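Local coordinates for protein acinetobacter secreted protease CpaA (Acinetobacter nosocomialis M2, PDB 6O38) that is a secreted zinc metalloprotease, probably exported by type II secretion after binding its chaperone CpaB, with repeated beta-sandwich domains beside a reprolysin-like peptidase domain, at residues A[255-260]-A[327-332]; A[285-290]-A[307-312]; A[299-304]-A[320-325]; A[313-318]-A[339-344]; A[332-337]-A[356-361]. All blocks are in the same frame, centred on the assembly; numbering follows the deposited sequence.

Contact 1: residues A[255-260]-A[327-332]; sequences SQATLT and VGDKVV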
# COMPACT_ATOMS: atom_id res chain seq x y z
N SER A 255 -22.55 3.58 2.14
CA SER A 255 -22.22 4.41 0.98
C SER A 255 -23.44 4.61 0.10
O SER A 255 -24.16 3.65 -0.20
CB SER A 255 -21.08 3.79 0.18
OG SER A 255 -20.84 4.51 -1.02
N GLN A 256 -23.67 5.84 -0.33
CA GLN A 256 -24.71 6.15 -1.30
C GLN A 256 -24.17 6.29 -2.71
O GLN A 256 -24.92 6.63 -3.63
CB GLN A 256 -25.44 7.44 -0.90
CG GLN A 256 -26.11 7.38 0.47
CD GLN A 256 -26.76 8.69 0.86
OE1 GLN A 256 -26.39 9.31 1.86
NE2 GLN A 256 -27.74 9.13 0.07
N ALA A 257 -22.88 6.03 -2.91
CA ALA A 257 -22.22 6.25 -4.18
C ALA A 257 -22.73 5.27 -5.24
O ALA A 257 -23.42 4.29 -4.94
CB ALA A 257 -20.71 6.14 -4.03
N THR A 258 -22.35 5.53 -6.49
CA THR A 258 -22.78 4.73 -7.63
C THR A 258 -21.97 3.44 -7.65
O THR A 258 -20.79 3.44 -8.03
CB THR A 258 -22.62 5.51 -8.92
OG1 THR A 258 -23.36 6.73 -8.85
CG2 THR A 258 -23.11 4.69 -10.11
N LEU A 259 -22.59 2.34 -7.25
CA LEU A 259 -21.94 1.03 -7.24
C LEU A 259 -22.33 0.22 -8.47
O LEU A 259 -22.97 -0.82 -8.39
CB LEU A 259 -22.29 0.28 -5.95
CG LEU A 259 -22.14 1.06 -4.65
CD1 LEU A 259 -22.57 0.20 -3.46
CD2 LEU A 259 -20.71 1.55 -4.47
N THR A 260 -21.94 0.73 -9.64
CA THR A 260 -22.20 0.05 -10.90
C THR A 260 -21.08 -0.93 -11.20
O THR A 260 -19.90 -0.59 -11.10
CB THR A 260 -22.35 1.06 -12.04
OG1 THR A 260 -23.47 1.91 -11.79
CG2 THR A 260 -22.56 0.34 -13.37
N VAL A 327 -25.00 10.64 -4.18
CA VAL A 327 -24.33 11.25 -3.03
C VAL A 327 -23.12 10.42 -2.64
O VAL A 327 -23.21 9.21 -2.43
CB VAL A 327 -25.32 11.40 -1.86
CG1 VAL A 327 -24.59 11.89 -0.62
CG2 VAL A 327 -26.44 12.34 -2.24
N GLY A 328 -21.97 11.08 -2.53
CA GLY A 328 -20.72 10.44 -2.22
C GLY A 328 -19.79 10.24 -3.40
O GLY A 328 -18.60 9.98 -3.20
N ASP A 329 -20.31 10.35 -4.63
CA ASP A 329 -19.46 10.25 -5.81
C ASP A 329 -18.42 11.36 -5.80
O ASP A 329 -18.70 12.49 -5.38
CB ASP A 329 -20.30 10.32 -7.08
CG ASP A 329 -21.06 9.03 -7.34
OD1 ASP A 329 -20.76 8.01 -6.68
OD2 ASP A 329 -21.96 9.03 -8.21
N LYS A 330 -17.22 11.05 -6.27
CA LYS A 330 -16.10 11.97 -6.21
C LYS A 330 -15.49 12.15 -7.59
O LYS A 330 -15.41 11.20 -8.38
CB LYS A 330 -15.02 11.47 -5.23
CG LYS A 330 -15.46 11.46 -3.78
CD LYS A 330 -14.32 11.08 -2.86
CE LYS A 330 -14.75 11.11 -1.41
NZ LYS A 330 -13.59 11.26 -0.49
N VAL A 331 -15.06 13.37 -7.88
CA VAL A 331 -14.33 13.70 -9.10
C VAL A 331 -13.03 14.37 -8.70
O VAL A 331 -13.04 15.38 -7.99
CB VAL A 331 -15.15 14.60 -10.04
CG1 VAL A 331 -14.29 15.07 -11.20
CG2 VAL A 331 -16.37 13.86 -10.55
N VAL A 332 -11.91 13.81 -9.15
CA VAL A 332 -10.59 14.37 -8.92
C VAL A 332 -10.05 14.84 -10.26
O VAL A 332 -10.05 14.09 -11.24
CB VAL A 332 -9.64 13.35 -8.27
CG1 VAL A 332 -8.25 13.96 -8.09
CG2 VAL A 332 -10.20 12.89 -6.93
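The carboxylate of Asp329 faces Thr258 with both oxygens and takes one bond on each. Thr258 N donates to Asp329 OD1 at 3.0 Å along a nearly straight line, 169° at the hydrogen, while Thr258 OG1 donates to Asp329 OD2 at 2.8 Å. Each oxygen uses its syn lone pair, the one on the side of its partner oxygen, so the threonine is held by a two-pronged grip that fixes the rotation of the carboxylate. The hydroxyl can join the amide in this because Thr258 OG1 stands beside its own backbone N and opposite the carbonyl carbon (chi1 -57°). Asp329 OD2 also accepts from the backbone N of Gln326, so this buried oxygen has two donors. Ala257 CB lies against the same carboxylate, 3.2 Å from Asp329 OD1.

Toward the more exposed end the contact is van der Waals packing without a hydrogen bond between the side chains. Gln256 and Val327 run side by side and point the same way, the extended glutamine laying its terminal amide along the valine, with Gln256 NE2 3.8 Å from Val327 CB. Between these two pairs Gly328 passes close to Ala257, at positive phi (103°).

Within 255-260, Ser255 OG accepts from Ala257 N at 3.2 Å and shapes the approach to Thr258 as an ST turn. Loop 255-260 lies within one StcE-type beta-sandwich range and 327-332 within the next, so the paired bonds of Asp329 form a loop-to-loop junction between consecutive repeats, at the entry to strand 330-335.

Contact 2: residues A[285-290]-A[307-312]; sequences TKVIDS and KVKLST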
# COMPACT_ATOMS: atom_id res chain seq x y z
N THR A 285 -12.08 3.08 -10.16
CA THR A 285 -11.94 4.49 -10.50
C THR A 285 -11.74 4.60 -12.01
O THR A 285 -10.77 4.06 -12.55
CB THR A 285 -10.77 5.13 -9.76
OG1 THR A 285 -10.97 5.01 -8.35
CG2 THR A 285 -10.64 6.60 -10.13
N LYS A 286 -12.65 5.30 -12.68
CA LYS A 286 -12.48 5.59 -14.10
C LYS A 286 -11.49 6.73 -14.26
O LYS A 286 -11.65 7.79 -13.66
CB LYS A 286 -13.83 5.95 -14.74
CG LYS A 286 -13.75 6.28 -16.22
CD LYS A 286 -15.13 6.56 -16.79
CE LYS A 286 -15.06 6.92 -18.27
NZ LYS A 286 -14.16 6.01 -19.03
N VAL A 287 -10.46 6.50 -15.08
CA VAL A 287 -9.36 7.45 -15.24
C VAL A 287 -9.28 7.85 -16.70
O VAL A 287 -9.10 7.00 -17.58
CB VAL A 287 -8.03 6.86 -14.76
CG1 VAL A 287 -6.89 7.82 -15.05
CG2 VAL A 287 -8.09 6.54 -13.27
N ILE A 288 -9.41 9.15 -16.96
CA ILE A 288 -9.14 9.73 -18.27
C ILE A 288 -7.77 10.39 -18.16
O ILE A 288 -7.64 11.50 -17.62
CB ILE A 288 -10.22 10.73 -18.69
CG1 ILE A 288 -11.61 10.09 -18.56
CG2 ILE A 288 -9.99 11.20 -20.12
CD1 ILE A 288 -12.74 11.05 -18.87
N ASP A 289 -6.73 9.73 -18.67
CA ASP A 289 -5.37 10.15 -18.42
C ASP A 289 -4.94 11.23 -19.42
O ASP A 289 -5.70 11.64 -20.30
CB ASP A 289 -4.42 8.95 -18.45
CG ASP A 289 -4.48 8.18 -19.76
OD1 ASP A 289 -5.13 8.65 -20.72
OD2 ASP A 289 -3.87 7.09 -19.83
N SER A 290 -3.70 11.70 -19.27
CA SER A 290 -3.21 12.86 -20.00
C SER A 290 -3.08 12.62 -21.50
O SER A 290 -2.88 13.59 -22.25
CB SER A 290 -1.85 13.28 -19.44
OG SER A 290 -0.93 12.20 -19.44
N LYS A 307 -11.41 10.27 -12.15
CA LYS A 307 -10.23 11.13 -12.13
C LYS A 307 -9.91 11.57 -13.54
O LYS A 307 -9.80 10.75 -14.45
CB LYS A 307 -9.03 10.43 -11.49
CG LYS A 307 -7.86 11.38 -11.24
CD LYS A 307 -6.76 10.73 -10.42
CE LYS A 307 -7.20 10.47 -8.99
NZ LYS A 307 -6.08 9.92 -8.18
N VAL A 308 -9.76 12.88 -13.73
CA VAL A 308 -9.49 13.48 -15.03
C VAL A 308 -8.12 14.12 -14.99
O VAL A 308 -7.81 14.88 -14.06
CB VAL A 308 -10.57 14.52 -15.40
CG1 VAL A 308 -10.24 15.16 -16.74
CG2 VAL A 308 -11.94 13.87 -15.42
N LYS A 309 -7.29 13.83 -15.99
CA LYS A 309 -5.90 14.29 -16.05
C LYS A 309 -5.73 15.23 -17.23
O LYS A 309 -5.58 14.79 -18.38
CB LYS A 309 -4.95 13.09 -16.15
CG LYS A 309 -4.89 12.25 -14.88
CD LYS A 309 -3.73 11.27 -14.92
CE LYS A 309 -3.91 10.16 -13.90
NZ LYS A 309 -2.73 9.25 -13.84
N LEU A 310 -5.75 16.53 -16.95
CA LEU A 310 -5.56 17.54 -17.98
C LEU A 310 -4.09 17.71 -18.32
O LEU A 310 -3.23 17.75 -17.43
CB LEU A 310 -6.14 18.88 -17.53
CG LEU A 310 -7.66 19.03 -17.55
CD1 LEU A 310 -8.09 20.18 -16.65
CD2 LEU A 310 -8.15 19.26 -18.97
N SER A 311 -3.79 17.80 -19.62
CA SER A 311 -2.44 18.02 -20.10
C SER A 311 -2.50 19.00 -21.27
O SER A 311 -3.56 19.50 -21.63
CB SER A 311 -1.77 16.70 -20.51
OG SER A 311 -2.33 16.20 -21.71
N THR A 312 -1.33 19.27 -21.86
CA THR A 312 -1.28 20.17 -23.00
C THR A 312 -1.97 19.56 -24.22
O THR A 312 -2.61 20.28 -24.99
CB THR A 312 0.18 20.52 -23.32
OG1 THR A 312 0.79 21.14 -22.19
CG2 THR A 312 0.26 21.46 -24.52
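Ser290 and Ser311 close the end of this strand pair, CB against CB at 3.6 Å. Ser311 OG donates to Ser290 O at 2.7 Å, approaching in the carbonyl plane on a lone pair, and it also bonds Ser313 OG. Before this clasp the backbones are tightly joined by three bonds of 2.9 to 3.0 Å: Lys307 N to Lys286 O, Ile288 N to Lys307 O and Lys309 N to Ile288 O. Ile288 and Val308 sit on the buried face, where both pack on Ile294.

The face with Val287 and Lys307 is looser. Lys309 stretches back across Val287, its CG beside the backbone N (chi1 -69°) and the chain extended beyond, which brings Lys309 CE to 4.0 Å from Val287 CG1. Its amine has a weak, long ion pair with Glu103 of the chaperone CpaB, a residue that also lies close to the like-charged Asp289. Lys307 NZ turns away to a salt bridge with Glu410.

With axes 14° apart and 4.9 Å at closest approach, strands 285-288 and 307-310 are a parallel beta pair that probably carries the sheet from one StcE-type beta-sandwich repeat into the next.

Contact 3: residues A[299-304]-A[320-325]; sequences PNMTQP and QLPAQA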
# COMPACT_ATOMS: atom_id res chain seq x y z
N PRO A 299 -18.63 12.56 -18.16
CA PRO A 299 -19.67 11.53 -18.26
C PRO A 299 -20.35 11.28 -16.93
O PRO A 299 -19.80 11.53 -15.85
CB PRO A 299 -18.89 10.29 -18.73
CG PRO A 299 -17.51 10.51 -18.21
CD PRO A 299 -17.27 11.99 -18.30
N ASN A 300 -21.58 10.78 -17.02
CA ASN A 300 -22.33 10.42 -15.82
C ASN A 300 -21.62 9.30 -15.08
O ASN A 300 -21.05 8.38 -15.68
CB ASN A 300 -23.75 9.99 -16.20
CG ASN A 300 -24.56 11.12 -16.78
OD1 ASN A 300 -24.31 12.29 -16.49
ND2 ASN A 300 -25.55 10.78 -17.61
N MSE A 301 -21.64 9.38 -13.75
CA MSE A 301 -20.91 8.43 -12.91
C MSE A 301 -21.37 6.99 -13.11
O MSE A 301 -22.56 6.68 -12.98
CB MSE A 301 -21.06 8.82 -11.43
CG MSE A 301 -20.69 10.26 -11.12
SE MSE A 301 -18.80 10.67 -11.35
CE MSE A 301 -18.05 9.52 -9.97
N THR A 302 -20.42 6.12 -13.43
CA THR A 302 -20.66 4.68 -13.48
C THR A 302 -19.81 3.94 -12.46
O THR A 302 -19.68 2.71 -12.54
CB THR A 302 -20.38 4.13 -14.88
OG1 THR A 302 -19.02 4.38 -15.24
CG2 THR A 302 -21.30 4.78 -15.91
N GLN A 303 -19.22 4.65 -11.50
CA GLN A 303 -18.42 4.09 -10.42
C GLN A 303 -18.24 5.16 -9.35
O GLN A 303 -18.54 6.33 -9.61
CB GLN A 303 -17.06 3.60 -10.96
CG GLN A 303 -16.19 4.68 -11.59
CD GLN A 303 -16.67 5.11 -12.96
OE1 GLN A 303 -16.81 4.29 -13.86
NE2 GLN A 303 -16.94 6.40 -13.11
N PRO A 304 -17.79 4.81 -8.14
CA PRO A 304 -17.73 5.82 -7.07
C PRO A 304 -16.79 6.98 -7.34
O PRO A 304 -16.98 8.05 -6.73
CB PRO A 304 -17.27 5.00 -5.85
CG PRO A 304 -17.75 3.62 -6.13
CD PRO A 304 -17.58 3.45 -7.62
N GLN A 320 -17.55 20.50 -17.45
CA GLN A 320 -18.81 20.40 -16.73
C GLN A 320 -18.79 19.12 -15.90
O GLN A 320 -18.62 18.03 -16.44
CB GLN A 320 -19.99 20.39 -17.71
CG GLN A 320 -21.36 20.43 -17.05
CD GLN A 320 -21.77 21.82 -16.60
OE1 GLN A 320 -21.06 22.80 -16.86
NE2 GLN A 320 -22.91 21.92 -15.93
N LEU A 321 -18.96 19.27 -14.59
CA LEU A 321 -19.00 18.12 -13.71
C LEU A 321 -20.19 17.23 -14.09
O LEU A 321 -21.17 17.72 -14.66
CB LEU A 321 -19.10 18.56 -12.25
CG LEU A 321 -17.81 19.19 -11.70
CD1 LEU A 321 -17.98 19.62 -10.26
CD2 LEU A 321 -16.64 18.23 -11.84
N PRO A 322 -20.12 15.93 -13.80
CA PRO A 322 -21.15 15.00 -14.29
C PRO A 322 -22.56 15.46 -13.92
O PRO A 322 -22.83 15.86 -12.79
CB PRO A 322 -20.79 13.68 -13.61
CG PRO A 322 -19.32 13.77 -13.39
CD PRO A 322 -19.03 15.22 -13.11
N ALA A 323 -23.46 15.37 -14.90
CA ALA A 323 -24.83 15.83 -14.69
C ALA A 323 -25.61 14.88 -13.79
O ALA A 323 -26.48 15.32 -13.03
CB ALA A 323 -25.55 15.99 -16.03
N GLN A 324 -25.33 13.58 -13.86
CA GLN A 324 -26.02 12.59 -13.05
C GLN A 324 -25.01 11.88 -12.17
O GLN A 324 -24.00 11.36 -12.65
CB GLN A 324 -26.77 11.59 -13.93
CG GLN A 324 -28.10 12.13 -14.43
CD GLN A 324 -28.66 11.34 -15.59
OE1 GLN A 324 -28.42 10.14 -15.72
NE2 GLN A 324 -29.38 12.02 -16.47
N ALA A 325 -25.29 11.85 -10.87
CA ALA A 325 -24.40 11.25 -9.89
C ALA A 325 -25.21 10.90 -8.66
O ALA A 325 -26.39 11.25 -8.54
CB ALA A 325 -23.24 12.19 -9.53
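Asn300 OD1 takes the backbone N-H of Gln324 at 3.1 Å, the shorter of the two hydrogen bonds that join these loops. The bond is bent, 142° at the hydrogen, and the donor stands 57° out of the carbonyl plane, so it comes down over the amide group instead of meeting a lone pair. The terminal amides of Asn300 and Gln324 are also stacked, with their planes 20° apart, and Asn300 CG rests 3.6 Å from Gln324 CB. In the reverse direction Met301 N donates to Gln324 O at 3.3 Å, which ties successive residues of 299-304 to the same glutamine.

Both segments are loops of the StcE-type beta-sandwich region. Loop 299-304 leads into strand 305-310, loop 320-325 runs toward strand 330-335, and they meet beside the starts of these neighbouring strands. Here the polar outer side gives way to an apolar inner one. Met301, a selenomethionine, has CG beside its backbone N and then bends at chi2 and chi3, which folds SE back to 3.7 Å from Pro322 CG. Nearer the backbone, Met301 CG touches Ala325 CB at 3.6 Å. The Pro322 ring also lies against the carbonyl of Pro299, with Pro322 CB 3.3 Å from Pro299 O. Val331 packs against both Met301 and Pro322, and the carbonyl of Pro322 receives the indole N-H of Trp368.

Contact 4: residues A[313-318]-A[339-344]; sequences SNWQPT and ADTYIN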
# COMPACT_ATOMS: atom_id res chain seq x y z
N SER A 313 -1.87 18.25 -24.39
CA SER A 313 -2.41 17.59 -25.57
C SER A 313 -3.89 17.27 -25.47
O SER A 313 -4.51 16.95 -26.49
CB SER A 313 -1.63 16.30 -25.85
OG SER A 313 -1.64 15.44 -24.72
N ASN A 314 -4.49 17.35 -24.27
CA ASN A 314 -5.92 17.13 -24.11
C ASN A 314 -6.59 18.29 -23.39
O ASN A 314 -7.68 18.11 -22.83
CB ASN A 314 -6.20 15.81 -23.38
CG ASN A 314 -5.67 15.79 -21.96
OD1 ASN A 314 -5.15 16.78 -21.45
ND2 ASN A 314 -5.79 14.64 -21.30
N TRP A 315 -5.96 19.46 -23.38
CA TRP A 315 -6.48 20.60 -22.64
C TRP A 315 -7.89 20.97 -23.11
O TRP A 315 -8.23 20.85 -24.29
CB TRP A 315 -5.55 21.81 -22.81
CG TRP A 315 -6.08 23.05 -22.17
CD1 TRP A 315 -6.06 23.37 -20.84
CD2 TRP A 315 -6.70 24.16 -22.83
NE1 TRP A 315 -6.63 24.60 -20.64
CE2 TRP A 315 -7.03 25.11 -21.84
CE3 TRP A 315 -7.00 24.44 -24.17
CZ2 TRP A 315 -7.66 26.31 -22.15
CZ3 TRP A 315 -7.63 25.64 -24.46
CH2 TRP A 315 -7.94 26.56 -23.46
N GLN A 316 -8.70 21.41 -22.15
CA GLN A 316 -10.07 21.83 -22.40
C GLN A 316 -10.31 23.16 -21.69
O GLN A 316 -9.90 23.32 -20.53
CB GLN A 316 -11.07 20.78 -21.90
CG GLN A 316 -12.38 20.76 -22.66
CD GLN A 316 -12.25 20.17 -24.05
OE1 GLN A 316 -12.14 20.90 -25.03
NE2 GLN A 316 -12.24 18.85 -24.13
N PRO A 317 -10.95 24.13 -22.35
CA PRO A 317 -11.16 25.43 -21.69
C PRO A 317 -12.14 25.36 -20.53
O PRO A 317 -11.92 26.01 -19.50
CB PRO A 317 -11.67 26.31 -22.83
CG PRO A 317 -12.31 25.35 -23.78
CD PRO A 317 -11.45 24.12 -23.73
N THR A 318 -13.21 24.59 -20.67
CA THR A 318 -14.21 24.44 -19.62
C THR A 318 -14.56 22.97 -19.46
O THR A 318 -14.57 22.20 -20.42
CB THR A 318 -15.50 25.23 -19.92
OG1 THR A 318 -16.16 24.67 -21.05
CG2 THR A 318 -15.18 26.70 -20.20
N ALA A 339 -2.36 26.46 -19.42
CA ALA A 339 -3.53 27.32 -19.29
C ALA A 339 -4.51 26.75 -18.27
O ALA A 339 -4.55 25.55 -18.02
CB ALA A 339 -4.22 27.50 -20.64
N ASP A 340 -5.31 27.65 -17.69
CA ASP A 340 -6.31 27.24 -16.71
C ASP A 340 -7.48 26.54 -17.39
O ASP A 340 -7.68 26.63 -18.61
CB ASP A 340 -6.82 28.45 -15.93
CG ASP A 340 -5.76 29.07 -15.04
OD1 ASP A 340 -4.64 28.52 -14.98
OD2 ASP A 340 -6.05 30.10 -14.40
N THR A 341 -8.26 25.83 -16.58
CA THR A 341 -9.49 25.18 -17.02
C THR A 341 -10.59 25.50 -16.03
O THR A 341 -10.41 25.32 -14.82
CB THR A 341 -9.30 23.66 -17.15
OG1 THR A 341 -8.42 23.38 -18.24
CG2 THR A 341 -10.64 22.98 -17.39
N TYR A 342 -11.72 25.98 -16.54
CA TYR A 342 -12.85 26.30 -15.68
C TYR A 342 -13.70 25.06 -15.42
O TYR A 342 -13.89 24.22 -16.30
CB TYR A 342 -13.70 27.40 -16.32
CG TYR A 342 -12.98 28.72 -16.44
CD1 TYR A 342 -12.81 29.55 -15.34
CD2 TYR A 342 -12.46 29.14 -17.66
CE1 TYR A 342 -12.15 30.76 -15.44
CE2 TYR A 342 -11.80 30.35 -17.77
CZ TYR A 342 -11.64 31.15 -16.66
OH TYR A 342 -10.98 32.36 -16.77
N ILE A 343 -14.19 24.95 -14.19
CA ILE A 343 -15.00 23.83 -13.75
C ILE A 343 -16.37 24.36 -13.36
O ILE A 343 -16.47 25.33 -12.60
CB ILE A 343 -14.35 23.08 -12.57
CG1 ILE A 343 -12.92 22.67 -12.91
CG2 ILE A 343 -15.18 21.86 -12.19
CD1 ILE A 343 -12.82 21.73 -14.09
N ASN A 344 -17.43 23.73 -13.88
CA ASN A 344 -18.79 24.17 -13.63
C ASN A 344 -19.66 22.98 -13.25
O ASN A 344 -19.36 21.83 -13.56
CB ASN A 344 -19.38 24.88 -14.86
CG ASN A 344 -18.63 26.15 -15.20
OD1 ASN A 344 -18.78 27.18 -14.53
ND2 ASN A 344 -17.82 26.10 -16.25
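A short parallel beta pairing, begun where Thr318 bridges Tyr342, is one of the two strand pairings of a small three-stranded sheet in the fourth StcE-type beta-sandwich range. Tyr342 N donates to Pro317 O at 3.0 Å, nearly straight at 169°, and Thr318 CA approaches Tyr342 O at 3.3 Å in a CA-H...O contact.

Ahead of this pairing the side chains take over. The indole of Trp315, its CG opposite the backbone N (chi1 175°), reaches across to the turn before strand 341-344, where Trp315 NE1 donates to Asp340 O at 3.1 Å. The acceptor lies in the ring plane, only 5° out of it, but the indole N-H comes from above the carbonyl plane of Asp340. One face of the ring carries the methyl of Ala339, offset toward the rim, with Trp315 CE2 3.9 Å from Ala339 CB; Pro317 N lies over the opposite face, also near the rim. The Thr341 side chain runs antiparallel alongside the indole and gives its hydroxyl to the backbone, Thr341 OG1 to Gln316 O at 2.7 Å. Trp315, Gln316 and Pro317, three successive residues, thus each have one bond to 339-344, the first through a side chain and the other two through carbonyls.

The contact lies at the surface. Strand 341-344 stands between strand 318-320, its parallel neighbour, and strand 350-353, antiparallel to it, while Trp315 also leans on Ala337 at the exit of strand 330-335.

Contact 5: residues A[332-337]-A[356-361]; sequences VIVSNA and GENRRF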
# COMPACT_ATOMS: atom_id res chain seq x y z
N VAL A 332 -11.91 13.81 -9.15
CA VAL A 332 -10.59 14.37 -8.92
C VAL A 332 -10.05 14.84 -10.26
O VAL A 332 -10.05 14.09 -11.24
CB VAL A 332 -9.64 13.35 -8.27
CG1 VAL A 332 -8.25 13.96 -8.09
CG2 VAL A 332 -10.20 12.89 -6.93
N ILE A 333 -9.60 16.09 -10.31
CA ILE A 333 -9.08 16.68 -11.54
C ILE A 333 -7.65 17.15 -11.28
O ILE A 333 -7.40 17.89 -10.32
CB ILE A 333 -9.96 17.84 -12.03
CG1 ILE A 333 -11.39 17.36 -12.24
CG2 ILE A 333 -9.41 18.42 -13.32
CD1 ILE A 333 -12.36 18.44 -12.65
N VAL A 334 -6.73 16.71 -12.13
CA VAL A 334 -5.34 17.14 -12.08
C VAL A 334 -5.02 17.85 -13.38
O VAL A 334 -5.57 17.51 -14.44
CB VAL A 334 -4.36 15.96 -11.82
CG1 VAL A 334 -4.98 14.96 -10.86
CG2 VAL A 334 -3.95 15.29 -13.12
N SER A 335 -4.16 18.86 -13.31
CA SER A 335 -3.84 19.69 -14.46
C SER A 335 -2.33 19.84 -14.56
O SER A 335 -1.68 20.31 -13.62
CB SER A 335 -4.51 21.06 -14.36
OG SER A 335 -4.17 21.88 -15.46
N ASN A 336 -1.78 19.45 -15.71
CA ASN A 336 -0.39 19.75 -16.06
C ASN A 336 -0.31 20.59 -17.33
O ASN A 336 0.74 20.65 -17.96
CB ASN A 336 0.41 18.46 -16.21
CG ASN A 336 0.60 17.73 -14.90
OD1 ASN A 336 1.44 18.10 -14.08
ND2 ASN A 336 -0.19 16.68 -14.69
N ALA A 337 -1.42 21.22 -17.71
CA ALA A 337 -1.44 22.14 -18.83
C ALA A 337 -1.09 23.55 -18.37
O ALA A 337 -1.32 23.91 -17.21
CB ALA A 337 -2.81 22.13 -19.51
N GLY A 356 -0.53 22.34 -12.29
CA GLY A 356 0.05 21.65 -11.15
C GLY A 356 -0.90 21.43 -9.99
O GLY A 356 -0.47 20.93 -8.95
N GLU A 357 -2.18 21.78 -10.14
CA GLU A 357 -3.14 21.73 -9.05
C GLU A 357 -3.94 20.44 -9.09
O GLU A 357 -4.28 19.94 -10.17
CB GLU A 357 -4.08 22.94 -9.11
CG GLU A 357 -4.85 23.19 -7.82
CD GLU A 357 -5.69 24.45 -7.88
OE1 GLU A 357 -5.61 25.18 -8.90
OE2 GLU A 357 -6.43 24.73 -6.91
N ASN A 358 -4.23 19.90 -7.91
CA ASN A 358 -5.14 18.78 -7.75
C ASN A 358 -6.42 19.29 -7.10
O ASN A 358 -6.37 20.04 -6.12
CB ASN A 358 -4.52 17.68 -6.88
CG ASN A 358 -3.43 16.92 -7.60
OD1 ASN A 358 -3.66 15.82 -8.10
ND2 ASN A 358 -2.24 17.50 -7.65
N ARG A 359 -7.57 18.90 -7.66
CA ARG A 359 -8.85 19.39 -7.17
C ARG A 359 -9.84 18.24 -7.10
O ARG A 359 -10.01 17.51 -8.08
CB ARG A 359 -9.41 20.51 -8.06
CG ARG A 359 -8.59 21.78 -8.04
CD ARG A 359 -8.98 22.66 -6.88
NE ARG A 359 -10.35 23.15 -7.00
CZ ARG A 359 -10.67 24.33 -7.53
NH1 ARG A 359 -9.73 25.13 -7.99
NH2 ARG A 359 -11.94 24.69 -7.58
N ARG A 360 -10.49 18.09 -5.95
CA ARG A 360 -11.48 17.05 -5.74
C ARG A 360 -12.83 17.68 -5.45
O ARG A 360 -12.93 18.67 -4.72
CB ARG A 360 -11.08 16.11 -4.59
CG ARG A 360 -12.07 14.96 -4.37
CD ARG A 360 -11.53 13.90 -3.42
NE ARG A 360 -11.53 14.35 -2.03
CZ ARG A 360 -10.44 14.72 -1.37
NH1 ARG A 360 -9.26 14.71 -1.97
NH2 ARG A 360 -10.53 15.12 -0.11
N PHE A 361 -13.88 17.10 -6.04
CA PHE A 361 -15.25 17.52 -5.81
C PHE A 361 -16.07 16.32 -5.39
O PHE A 361 -15.82 15.19 -5.83
CB PHE A 361 -15.85 18.17 -7.07
CG PHE A 361 -15.04 19.32 -7.61
CD1 PHE A 361 -14.02 19.10 -8.52
CD2 PHE A 361 -15.29 20.62 -7.20
CE1 PHE A 361 -13.27 20.15 -9.02
CE2 PHE A 361 -14.55 21.67 -7.69
CZ PHE A 361 -13.54 21.44 -8.60
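The ring of Phe361 is met obliquely by the tip of Ile333, with Ile333 CD1 4.1 Å from Phe361 CE1; Leu321, Leu349 and Thr351 also pack on this phenylalanine. A second flat group, the amide of Asn358, lies alongside Val334 and points the same way, placing Asn358 OD1 near Val334 CG1. Next to it on this face, Val332 CG2 rests on the aliphatic part of Arg360, 3.8 Å from Arg360 CG. Arg360 starts opposite its backbone N (chi1 -178°) and bends only at chi3, which carries the guanidinium past the valine to a salt bridge with Asp371 and to Tyr417 and Ala414. On the face of Ile333, Arg359 folds back to a weak salt bridge with Glu357, Arg359 NH1 to Glu357 OE2 at 3.5 Å, and bonds Thr351 through NH2; Glu357 OE2 also meets Thr374.

Between the two faces the backbones pair closely. Ile333 and Arg359 form a hydrogen-bonded pair, Ile333 N to Arg359 O at 2.7 Å and Arg359 N to Ile333 O at 2.9 Å. Farther on, Ser335 N has a weak bond to Glu357 O, and Gly356 N closes the end on Ser335 O at 2.7 Å.

Strands 332-335 and 358-361 run 162° apart in direction, a buried antiparallel beta pair, as expected within an StcE-type beta-sandwich domain.

How the contacts relate
Contacts 2 and 5 join successive strands in the order 277-288, 305-310, 330-335, 358-364, and between them 305-310 pairs with 330-335. Contacts 1 and 5 share Val332 and strand 330-335, contact 1 at its entry. Contact 5 is buried, contact 4 is at the surface, and the other three are partly buried. Backbone bonds dominate contacts 2 and 5, whereas the loop contacts 1 and 3, about 9 Å apart between centres, rely on a carboxylate and an amide. They meet where Lys330 N probably bonds Pro304 O. Contact 4 belongs to a separate small sheet, and its Ile343 packs on Ile333 and Phe361 of contact 5. CpaB reaches contact 2 alone among the five.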